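Local coordinates for monomethylamine methyltransferase MtmB1 (Methanosarcina barkeri, PDB 1TV4), which catalyses transfer of the methyl group from monomethylamine to the corrinoid cofactor of its partner protein MtmC, a step in methanogenesis from methylamine, at residues K121-V126 / V389-A394; I255-Q260 / W293-P298; S330-Y335 / S359-L364. One frame throughout, in Å; residues are numbered along the deposited sequence. Where two conformers were deposited one is given.

Contact 1 of 3, residues K121-V126 / V389-A394; sequences KAKPIV and VARATA. With SO4 (sulfate ion), chain K.
Lys-123 and Arg-391 meet by their aliphatic and flat parts, not by their charges. CB of Lys-123 lies over one face of the Arg-391 guanidinium, toward its rim, 3.6 Å from NH2, and the two side chains cross at about a right angle. Two kinks put the guanidinium there: the arginine chain bends at chi2 (56°) and again at chi3 (68°), whereas the lysine runs straight past it. Alongside, CG of Pro-124 rests on CB of Ala-390 at 4.0 Å, and CB of Ala-394 sits 3.5 Å from the carbonyl O of Lys-121. A sulfate, probably from the crystallisation liquor, bridges the segments: it lies at the guanidinium edge, where Arg-391 NH2 reaches its O4 at 2.8 Å, while the backbone N of Lys-123 bonds to its O2 at 2.9 Å. Water 2 joins Lys-123 NZ (2.9 Å) to Arg-391 NE, and NZ also has a salt bridge to Glu-152. Further out, Lys-123 also packs on Asn-97 of a second subunit. The contact thus joins the lead-in to strand 125-128 to the C-terminal end of helix 380-393, with Ala-390 also touching strand 363-366 and helix 343-358.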
loop_
_atom_site.group_PDB
_atom_site.type_symbol
_atom_site.label_atom_id
_atom_site.label_comp_id
_atom_site.label_asym_id
_atom_site.label_seq_id
_atom_site.Cartn_x
_atom_site.Cartn_y
_atom_site.Cartn_z
ATOM N N LYS A 121 -33.937 -16.758 -7.417
ATOM C CA LYS A 121 -34.518 -15.429 -7.594
ATOM C C LYS A 121 -33.409 -14.391 -7.730
ATOM O O LYS A 121 -33.634 -13.290 -8.232
ATOM C CB LYS A 121 -35.405 -15.067 -6.399
ATOM C CG LYS A 121 -36.585 -16.003 -6.192
ATOM C CD LYS A 121 -37.442 -15.571 -5.011
ATOM C CE LYS A 121 -38.610 -16.528 -4.801
ATOM N NZ LYS A 121 -39.456 -16.144 -3.634
ATOM N N ALA A 122 -32.212 -14.739 -7.271
ATOM C CA ALA A 122 -31.076 -13.828 -7.359
ATOM C C ALA A 122 -30.578 -13.776 -8.798
ATOM O O ALA A 122 -30.651 -14.766 -9.525
ATOM C CB ALA A 122 -29.959 -14.294 -6.439
ATOM N N LYS A 123 -30.073 -12.619 -9.205
ATOM C CA LYS A 123 -29.561 -12.443 -10.558
ATOM C C LYS A 123 -28.073 -12.784 -10.590
ATOM O O LYS A 123 -27.336 -12.476 -9.653
ATOM C CB LYS A 123 -29.767 -10.993 -10.997
ATOM C CG LYS A 123 -29.282 -10.658 -12.393
ATOM C CD LYS A 123 -29.359 -9.149 -12.610
ATOM C CE LYS A 123 -29.009 -8.755 -14.037
ATOM N NZ LYS A 123 -29.056 -7.272 -14.208
ATOM N N PRO A 124 -27.613 -13.445 -11.662
ATOM C CA PRO A 124 -26.190 -13.783 -11.732
ATOM C C PRO A 124 -25.331 -12.551 -12.009
ATOM O O PRO A 124 -25.842 -11.495 -12.388
ATOM C CB PRO A 124 -26.134 -14.801 -12.872
ATOM C CG PRO A 124 -27.249 -14.355 -13.768
ATOM C CD PRO A 124 -28.355 -14.062 -12.775
ATOM N N ILE A 125 -24.028 -12.688 -11.800
ATOM C CA ILE A 125 -23.094 -11.602 -12.052
ATOM C C ILE A 125 -22.941 -11.496 -13.564
ATOM O O ILE A 125 -22.777 -12.509 -14.250
ATOM C CB ILE A 125 -21.712 -11.898 -11.419
ATOM C CG1 ILE A 125 -21.830 -11.918 -9.893
ATOM C CG2 ILE A 125 -20.691 -10.863 -11.870
ATOM C CD1 ILE A 125 -22.298 -10.604 -9.288
ATOM N N VAL A 126 -23.003 -10.272 -14.077
ATOM C CA VAL A 126 -22.875 -10.026 -15.509
ATOM C C VAL A 126 -21.454 -9.589 -15.850
ATOM O O VAL A 126 -21.027 -8.484 -15.499
ATOM C CB VAL A 126 -23.862 -8.926 -15.975
ATOM C CG1 VAL A 126 -23.685 -8.658 -17.468
ATOM C CG2 VAL A 126 -25.292 -9.353 -15.676
ATOM N N VAL A 389 -31.989 -9.825 -19.729
ATOM C CA VAL A 389 -32.666 -11.109 -19.886
ATOM C C VAL A 389 -32.429 -11.964 -18.638
ATOM O O VAL A 389 -33.288 -12.752 -18.241
ATOM C CB VAL A 389 -32.157 -11.860 -21.143
ATOM C CG1 VAL A 389 -32.676 -13.296 -21.155
ATOM C CG2 VAL A 389 -32.627 -11.130 -22.397
ATOM N N ALA A 390 -31.262 -11.806 -18.023
ATOM C CA ALA A 390 -30.942 -12.560 -16.815
ATOM C C ALA A 390 -31.913 -12.155 -15.710
ATOM O O ALA A 390 -32.438 -13.001 -14.986
ATOM C CB ALA A 390 -29.508 -12.281 -16.386
ATOM N N ARG A 391 -32.152 -10.854 -15.580
ATOM C CA ARG A 391 -33.082 -10.362 -14.568
ATOM C C ARG A 391 -34.489 -10.893 -14.850
ATOM O O ARG A 391 -35.187 -11.348 -13.943
ATOM C CB ARG A 391 -33.093 -8.825 -14.554
ATOM C CG ARG A 391 -34.205 -8.202 -13.700
ATOM C CD ARG A 391 -34.167 -8.691 -12.258
ATOM N NE ARG A 391 -32.994 -8.212 -11.531
ATOM C CZ ARG A 391 -32.649 -8.624 -10.314
ATOM N NH1 ARG A 391 -33.382 -9.525 -9.681
ATOM N NH2 ARG A 391 -31.571 -8.134 -9.725
ATOM N N ALA A 392 -34.904 -10.843 -16.110
ATOM C CA ALA A 392 -36.233 -11.320 -16.484
ATOM C C ALA A 392 -36.425 -12.805 -16.168
ATOM O O ALA A 392 -37.517 -13.235 -15.794
ATOM C CB ALA A 392 -36.473 -11.065 -17.970
ATOM N N THR A 393 -35.355 -13.579 -16.309
ATOM C CA THR A 393 -35.393 -15.021 -16.069
ATOM C C THR A 393 -35.359 -15.415 -14.594
ATOM O O THR A 393 -35.956 -16.418 -14.196
ATOM C CB THR A 393 -34.215 -15.712 -16.792
ATOM O OG1 THR A 393 -34.300 -15.437 -18.194
ATOM C CG2 THR A 393 -34.243 -17.223 -16.567
ATOM N N ALA A 394 -34.661 -14.629 -13.785
ATOM C CA ALA A 394 -34.545 -14.921 -12.361
ATOM C C ALA A 394 -35.901 -15.154 -11.695
ATOM O O ALA A 394 -36.822 -14.347 -11.832
ATOM C CB ALA A 394 -33.810 -13.786 -11.654
HETATM S S SO4 K . -30.229 -9.683 -6.725
HETATM O O1 SO4 K . -30.099 -9.310 -5.305
HETATM O O2 SO4 K . -29.324 -10.807 -7.020
HETATM O O3 SO4 K . -31.620 -10.081 -7.007
HETATM O O4 SO4 K . -29.868 -8.531 -7.569
HETATM O O HOH W 1 -36.503 -12.991 -8.686
HETATM O O HOH W 2 -31.463 -6.192 -13.106
#

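Contact 2 of 3, residues I255-Q260 / W293-P298; sequences IIMDEQ and WHLDGP. With BG3 (3-methyl-5-sulfo-pyrrolidine-2-carboxylic acid), chain L.
Trp-293 takes Met-257 over one face of its indole, the two side chains crossing at a slant. Met-257 CG stands 3.4 Å from the centroid of the six-membered ring and only 13° off its normal, a CH-pi contact, and SD follows at 3.7 Å as a Met-aromatic contact. A chi1 of 65° places the indole between the backbone N and the carbonyl carbon, where its face meets Met-257, and NE1 bonds to Ser-227 OG. His-294, on the other face of the sheet, gives its ND1 proton to the anti lone pair of Asp-258 OD2 at 2.7 Å; ring and carboxylate are nearly coplanar, 29° apart. Gln-232 and Ser-289 hold the carboxylate as well. Leu-295 returns to the tryptophan face. Its N bonds to Asp-258 O at 2.7 Å and its O accepts from Gln-260 N, in parallel register. Its CD2 touches Met-257 CE and lies 3.4 Å from BG3 C1. Asp-296 reaches outward, its OD2 in a salt bridge with Arg-361. Chemistry therefore divides by face: apolar groups with Glu-259, which lines the ligand pocket, on one side, and a buried His-carboxylate pair on the other, where the aspartate would be expected to favour a protonated ND1.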
loop_
_atom_site.group_PDB
_atom_site.type_symbol
_atom_site.label_atom_id
_atom_site.label_comp_id
_atom_site.label_asym_id
_atom_site.label_seq_id
_atom_site.Cartn_x
_atom_site.Cartn_y
_atom_site.Cartn_z
ATOM N N ILE A 255 -7.483 -15.078 -7.835
ATOM C CA ILE A 255 -8.751 -15.793 -7.997
ATOM C C ILE A 255 -8.543 -16.537 -9.319
ATOM O O ILE A 255 -8.162 -15.926 -10.323
ATOM C CB ILE A 255 -9.938 -14.804 -8.123
ATOM C CG1 ILE A 255 -10.207 -14.161 -6.757
ATOM C CG2 ILE A 255 -11.180 -15.518 -8.661
ATOM C CD1 ILE A 255 -11.299 -13.108 -6.765
ATOM N N ILE A 256 -8.767 -17.850 -9.310
ATOM C CA ILE A 256 -8.553 -18.677 -10.496
ATOM C C ILE A 256 -9.829 -19.123 -11.195
ATOM O O ILE A 256 -10.724 -19.697 -10.578
ATOM C CB ILE A 256 -7.729 -19.949 -10.138
ATOM C CG1 ILE A 256 -6.334 -19.544 -9.657
ATOM C CG2 ILE A 256 -7.627 -20.882 -11.358
ATOM C CD1 ILE A 256 -5.476 -20.721 -9.207
ATOM N N MET A 257 -9.902 -18.846 -12.494
ATOM C CA MET A 257 -11.050 -19.258 -13.287
ATOM C C MET A 257 -10.588 -20.301 -14.302
ATOM O O MET A 257 -9.935 -19.968 -15.292
ATOM C CB MET A 257 -11.666 -18.082 -14.046
ATOM C CG MET A 257 -12.883 -18.495 -14.881
ATOM S SD MET A 257 -13.254 -17.364 -16.235
ATOM C CE MET A 257 -12.080 -17.950 -17.464
ATOM N N ASP A 258 -10.916 -21.560 -14.035
ATOM C CA ASP A 258 -10.572 -22.665 -14.928
ATOM C C ASP A 258 -11.681 -22.711 -15.974
ATOM O O ASP A 258 -12.855 -22.600 -15.641
ATOM C CB ASP A 258 -10.536 -23.974 -14.138
ATOM C CG ASP A 258 -10.495 -25.202 -15.035
ATOM O OD1 ASP A 258 -9.402 -25.779 -15.213
ATOM O OD2 ASP A 258 -11.559 -25.583 -15.564
ATOM N N GLU A 259 -11.303 -22.863 -17.243
ATOM C CA GLU A 259 -12.273 -22.907 -18.341
ATOM C C GLU A 259 -12.135 -24.175 -19.178
ATOM O O GLU A 259 -11.045 -24.723 -19.314
ATOM C CB GLU A 259 -12.085 -21.677 -19.245
ATOM C CG GLU A 259 -12.981 -21.597 -20.499
ATOM C CD GLU A 259 -12.461 -22.423 -21.678
ATOM O OE1 GLU A 259 -11.226 -22.484 -21.864
ATOM O OE2 GLU A 259 -13.283 -22.994 -22.429
ATOM N N GLN A 260 -13.254 -24.645 -19.719
ATOM C CA GLN A 260 -13.257 -25.819 -20.587
ATOM C C GLN A 260 -14.508 -25.674 -21.440
ATOM O O GLN A 260 -15.584 -25.360 -20.933
ATOM C CB GLN A 260 -13.293 -27.127 -19.783
ATOM C CG GLN A 260 -12.708 -28.339 -20.543
ATOM C CD GLN A 260 -13.712 -29.034 -21.454
ATOM O OE1 GLN A 260 -13.357 -29.531 -22.531
ATOM N NE2 GLN A 260 -14.964 -29.095 -21.018
ATOM N N TRP A 293 -13.529 -20.696 -9.491
ATOM C CA TRP A 293 -14.751 -20.943 -10.249
ATOM C C TRP A 293 -14.416 -21.505 -11.629
ATOM O O TRP A 293 -13.289 -21.370 -12.104
ATOM C CB TRP A 293 -15.635 -19.686 -10.363
ATOM C CG TRP A 293 -15.090 -18.512 -11.133
ATOM C CD1 TRP A 293 -14.147 -17.618 -10.713
ATOM C CD2 TRP A 293 -15.566 -18.027 -12.398
ATOM N NE1 TRP A 293 -14.019 -16.597 -11.628
ATOM C CE2 TRP A 293 -14.877 -16.825 -12.672
ATOM C CE3 TRP A 293 -16.512 -18.491 -13.324
ATOM C CZ2 TRP A 293 -15.108 -16.075 -13.833
ATOM C CZ3 TRP A 293 -16.744 -17.746 -14.482
ATOM C CH2 TRP A 293 -16.043 -16.550 -14.725
ATOM N N HIS A 294 -15.391 -22.157 -12.255
ATOM C CA HIS A 294 -15.179 -22.775 -13.564
ATOM C C HIS A 294 -16.057 -22.160 -14.641
ATOM O O HIS A 294 -17.253 -21.965 -14.434
ATOM C CB HIS A 294 -15.471 -24.279 -13.480
ATOM C CG HIS A 294 -15.421 -24.984 -14.802
ATOM N ND1 HIS A 294 -14.240 -25.256 -15.460
ATOM C CD2 HIS A 294 -16.410 -25.459 -15.596
ATOM C CE1 HIS A 294 -14.504 -25.867 -16.602
ATOM N NE2 HIS A 294 -15.814 -26.003 -16.710
ATOM N N LEU A 295 -15.455 -21.873 -15.792
ATOM C CA LEU A 295 -16.176 -21.292 -16.916
ATOM C C LEU A 295 -16.442 -22.368 -17.967
ATOM O O LEU A 295 -15.509 -22.955 -18.520
ATOM C CB LEU A 295 -15.357 -20.163 -17.544
ATOM C CG LEU A 295 -16.035 -19.465 -18.730
ATOM C CD1 LEU A 295 -17.268 -18.698 -18.253
ATOM C CD2 LEU A 295 -15.047 -18.529 -19.382
ATOM N N ASP A 296 -17.720 -22.626 -18.226
ATOM C CA ASP A 296 -18.136 -23.623 -19.208
ATOM C C ASP A 296 -18.295 -22.903 -20.546
ATOM O O ASP A 296 -18.091 -21.688 -20.640
ATOM C CB ASP A 296 -19.477 -24.229 -18.776
ATOM C CG ASP A 296 -19.810 -25.534 -19.489
ATOM O OD1 ASP A 296 -19.077 -25.940 -20.416
ATOM O OD2 ASP A 296 -20.824 -26.152 -19.107
ATOM N N GLY A 297 -18.659 -23.658 -21.577
ATOM C CA GLY A 297 -18.860 -23.078 -22.890
ATOM C C GLY A 297 -19.064 -24.172 -23.926
ATOM O O GLY A 297 -18.290 -24.264 -24.875
ATOM N N PRO A 298 -20.089 -25.024 -23.765
ATOM C CA PRO A 298 -20.333 -26.101 -24.735
ATOM C C PRO A 298 -20.492 -25.481 -26.116
ATOM O O PRO A 298 -21.270 -24.543 -26.291
ATOM C CB PRO A 298 -21.631 -26.732 -24.236
ATOM C CG PRO A 298 -21.606 -26.444 -22.754
ATOM C CD PRO A 298 -21.135 -25.013 -22.729
HETATM C C1 BG3 L . -13.859 -15.868 -21.094
HETATM C C2 BG3 L . -13.200 -16.353 -22.428
HETATM C C3 BG3 L . -11.981 -15.632 -22.925
HETATM C C4 BG3 L . -11.703 -16.444 -24.157
HETATM C C5 BG3 L . -11.813 -17.824 -23.432
HETATM C C6 BG3 L . -12.253 -14.234 -23.323
HETATM O O1 BG3 L . -15.035 -15.503 -21.028
HETATM N N1 BG3 L . -12.825 -17.769 -22.302
HETATM S S1 BG3 L . -12.241 -19.120 -24.599
HETATM O O2 BG3 L . -11.222 -19.130 -25.665
HETATM O O3 BG3 L . -12.315 -20.393 -23.865
HETATM O O4 BG3 L . -13.543 -18.787 -25.202
HETATM O O HOH W 3 -16.901 -27.130 -18.895
#

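Contact 3 of 3, residues S330-Y335 / S359-L364; sequences SGNQYY and SGREIL. With BG3 (3-methyl-5-sulfo-pyrrolidine-2-carboxylic acid), chain L.
Ser-330 O is gripped by two backbone donors, Glu-362 N at 2.8 Å and Ile-363 N at 3.2 Å, which come from opposite faces of its carbonyl plane, tilted 21° and 19° from it. The same serine is held at its N as well: Glu-362 OE1 accepts that N-H at 2.8 Å, on its anti side and somewhat out of the carboxylate plane. The glutamate chain, turned back at chi2 (67°), brings the carboxylate round to this bond, and its other oxygen, OE2, is held by the backbone N of Arg-116. Ser-330 OG completes the set, accepting from Arg-361 NH1 at 2.9 Å with the oxygen at the guanidinium edge, a little out of its plane; water 4 lies between OG and Glu-362 OE1, 2.6 Å from the latter. Arg-361 bonds to His-282 through NH1 and makes a salt bridge to Asp-296 through NH2, so this buried charge has an anionic partner. Farther along, Tyr-334 OH lies 3.4 Å from Leu-364 CD2, and CE1 of the same ring packs on the leucine CB. Tyr-335 OH then bonds to BG3 O4 at 2.6 Å. Parallel bridges pair Gly-331 with Ile-363 and Asn-332 with Leu-364, after Gly-360 has closed the preceding helix in a Schellman motif. Strand 330-333, helix 343-358 and strand 363-366 form a beta-alpha-beta unit of the TIM barrel, whose ligand pocket includes Gln-333 and Tyr-335.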
loop_
_atom_site.group_PDB
_atom_site.type_symbol
_atom_site.label_atom_id
_atom_site.label_comp_id
_atom_site.label_asym_id
_atom_site.label_seq_id
_atom_site.Cartn_x
_atom_site.Cartn_y
_atom_site.Cartn_z
ATOM N N SER A 330 -19.612 -21.349 -10.889
ATOM C CA SER A 330 -19.325 -21.385 -12.320
ATOM C C SER A 330 -20.022 -20.324 -13.153
ATOM O O SER A 330 -20.879 -19.577 -12.673
ATOM C CB SER A 330 -19.707 -22.752 -12.891
ATOM O OG SER A 330 -21.118 -22.866 -12.990
ATOM N N GLY A 331 -19.637 -20.283 -14.422
ATOM C CA GLY A 331 -20.224 -19.355 -15.362
ATOM C C GLY A 331 -20.234 -20.028 -16.719
ATOM O O GLY A 331 -19.781 -21.169 -16.854
ATOM N N ASN A 332 -20.762 -19.337 -17.720
ATOM C CA ASN A 332 -20.802 -19.867 -19.077
ATOM C C ASN A 332 -20.427 -18.711 -20.002
ATOM O O ASN A 332 -20.741 -17.553 -19.713
ATOM C CB ASN A 332 -22.204 -20.403 -19.400
ATOM C CG ASN A 332 -22.210 -21.344 -20.597
ATOM O OD1 ASN A 332 -21.157 -21.686 -21.136
ATOM N ND2 ASN A 332 -23.400 -21.771 -21.009
ATOM N N GLN A 333 -19.746 -19.024 -21.104
ATOM C CA GLN A 333 -19.314 -18.007 -22.059
ATOM C C GLN A 333 -20.209 -17.985 -23.296
ATOM O O GLN A 333 -20.698 -19.023 -23.737
ATOM C CB GLN A 333 -17.847 -18.233 -22.444
ATOM C CG GLN A 333 -17.560 -19.531 -23.173
ATOM C CD GLN A 333 -16.071 -19.817 -23.274
ATOM O OE1 GLN A 333 -15.647 -20.723 -23.992
ATOM N NE2 GLN A 333 -15.270 -19.048 -22.549
ATOM N N TYR A 334 -20.400 -16.794 -23.855
ATOM C CA TYR A 334 -21.285 -16.585 -25.005
ATOM C C TYR A 334 -20.680 -16.423 -26.397
ATOM O O TYR A 334 -19.925 -15.484 -26.651
ATOM C CB TYR A 334 -22.174 -15.366 -24.714
ATOM C CG TYR A 334 -23.096 -15.550 -23.530
ATOM C CD1 TYR A 334 -22.600 -15.935 -22.282
ATOM C CD2 TYR A 334 -24.475 -15.394 -23.672
ATOM C CE1 TYR A 334 -23.462 -16.175 -21.207
ATOM C CE2 TYR A 334 -25.342 -15.627 -22.608
ATOM C CZ TYR A 334 -24.834 -16.022 -21.381
ATOM O OH TYR A 334 -25.700 -16.305 -20.349
ATOM N N TYR A 335 -21.055 -17.328 -27.302
ATOM C CA TYR A 335 -20.586 -17.294 -28.682
ATOM C C TYR A 335 -21.726 -17.404 -29.695
ATOM O O TYR A 335 -22.021 -18.493 -30.189
ATOM C CB TYR A 335 -19.601 -18.429 -28.956
ATOM C CG TYR A 335 -18.187 -18.159 -28.516
ATOM C CD1 TYR A 335 -17.791 -18.367 -27.194
ATOM C CD2 TYR A 335 -17.231 -17.726 -29.432
ATOM C CE1 TYR A 335 -16.473 -18.158 -26.802
ATOM C CE2 TYR A 335 -15.917 -17.514 -29.053
ATOM C CZ TYR A 335 -15.542 -17.735 -27.739
ATOM O OH TYR A 335 -14.226 -17.562 -27.381
ATOM N N SER A 359 -30.569 -22.280 -14.991
ATOM C CA SER A 359 -29.871 -23.501 -14.600
ATOM C C SER A 359 -28.936 -23.302 -13.414
ATOM O O SER A 359 -28.330 -24.258 -12.939
ATOM C CB SER A 359 -29.099 -24.099 -15.785
ATOM O OG SER A 359 -28.097 -23.224 -16.269
ATOM N N GLY A 360 -28.804 -22.061 -12.951
ATOM C CA GLY A 360 -27.968 -21.804 -11.787
ATOM C C GLY A 360 -26.561 -21.244 -11.931
ATOM O O GLY A 360 -25.790 -21.338 -10.988
ATOM N N ARG A 361 -26.198 -20.659 -13.066
ATOM C CA ARG A 361 -24.844 -20.109 -13.199
ATOM C C ARG A 361 -24.648 -18.907 -12.273
ATOM O O ARG A 361 -25.594 -18.171 -11.997
ATOM C CB ARG A 361 -24.576 -19.664 -14.638
ATOM C CG ARG A 361 -24.567 -20.781 -15.667
ATOM C CD ARG A 361 -23.351 -21.691 -15.524
ATOM N NE ARG A 361 -23.400 -22.771 -16.510
ATOM C CZ ARG A 361 -22.549 -23.788 -16.558
ATOM N NH1 ARG A 361 -21.561 -23.882 -15.675
ATOM N NH2 ARG A 361 -22.695 -24.725 -17.485
ATOM N N GLU A 362 -23.423 -18.705 -11.799
ATOM C CA GLU A 362 -23.131 -17.570 -10.924
ATOM C C GLU A 362 -22.682 -16.365 -11.742
ATOM O O GLU A 362 -22.890 -15.218 -11.340
ATOM C CB GLU A 362 -22.017 -17.910 -9.931
ATOM C CG GLU A 362 -22.429 -18.757 -8.732
ATOM C CD GLU A 362 -22.844 -20.162 -9.109
ATOM O OE1 GLU A 362 -22.153 -20.795 -9.940
ATOM O OE2 GLU A 362 -23.856 -20.639 -8.557
ATOM N N ILE A 363 -22.066 -16.637 -12.890
ATOM C CA ILE A 363 -21.540 -15.588 -13.753
ATOM C C ILE A 363 -21.836 -15.830 -15.230
ATOM O O ILE A 363 -21.733 -16.956 -15.712
ATOM C CB ILE A 363 -20.002 -15.491 -13.598
ATOM C CG1 ILE A 363 -19.637 -15.174 -12.144
ATOM C CG2 ILE A 363 -19.444 -14.437 -14.543
ATOM C CD1 ILE A 363 -18.156 -15.325 -11.844
ATOM N N LEU A 364 -22.212 -14.766 -15.935
ATOM C CA LEU A 364 -22.476 -14.837 -17.370
ATOM C C LEU A 364 -21.340 -14.049 -18.023
ATOM O O LEU A 364 -21.183 -12.861 -17.757
ATOM C CB LEU A 364 -23.818 -14.180 -17.703
ATOM C CG LEU A 364 -25.021 -14.663 -16.894
ATOM C CD1 LEU A 364 -26.290 -14.028 -17.451
ATOM C CD2 LEU A 364 -25.109 -16.180 -16.957
HETATM C C1 BG3 L . -13.859 -15.868 -21.094
HETATM C C2 BG3 L . -13.200 -16.353 -22.428
HETATM C C3 BG3 L . -11.981 -15.632 -22.925
HETATM C C4 BG3 L . -11.703 -16.444 -24.157
HETATM C C5 BG3 L . -11.813 -17.824 -23.432
HETATM C C6 BG3 L . -12.253 -14.234 -23.323
HETATM O O1 BG3 L . -15.035 -15.503 -21.028
HETATM N N1 BG3 L . -12.825 -17.769 -22.302
HETATM S S1 BG3 L . -12.241 -19.120 -24.599
HETATM O O2 BG3 L . -11.222 -19.130 -25.665
HETATM O O3 BG3 L . -12.315 -20.393 -23.865
HETATM O O4 BG3 L . -13.543 -18.787 -25.202
HETATM O O HOH W 4 -22.078 -23.368 -10.475
#

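Every touching residue of contacts 2 and 3 is buried, their centres lie about 6 Å from the centre of the chain, and both touch BG3; contact 1, about 17 Å out, is only partly buried. All three reach the same parallel barrel sheet. Strands 293-300 and 330-333 are neighbours, joined by a probable bond from Asp-296 N to Gly-331 O, while the Asp-296 to Arg-361 salt bridge ties contact 2 to the loop before strand 363-366, which lies beside strand 125-128 of contact 1. Chemistry changes with depth: contact 2 combines strand pairing with aromatic packing and a His-carboxylate bond, in contact 3 backbone donors and two charged side chains converge on one serine, and contact 1 is bridged by sulfate and water.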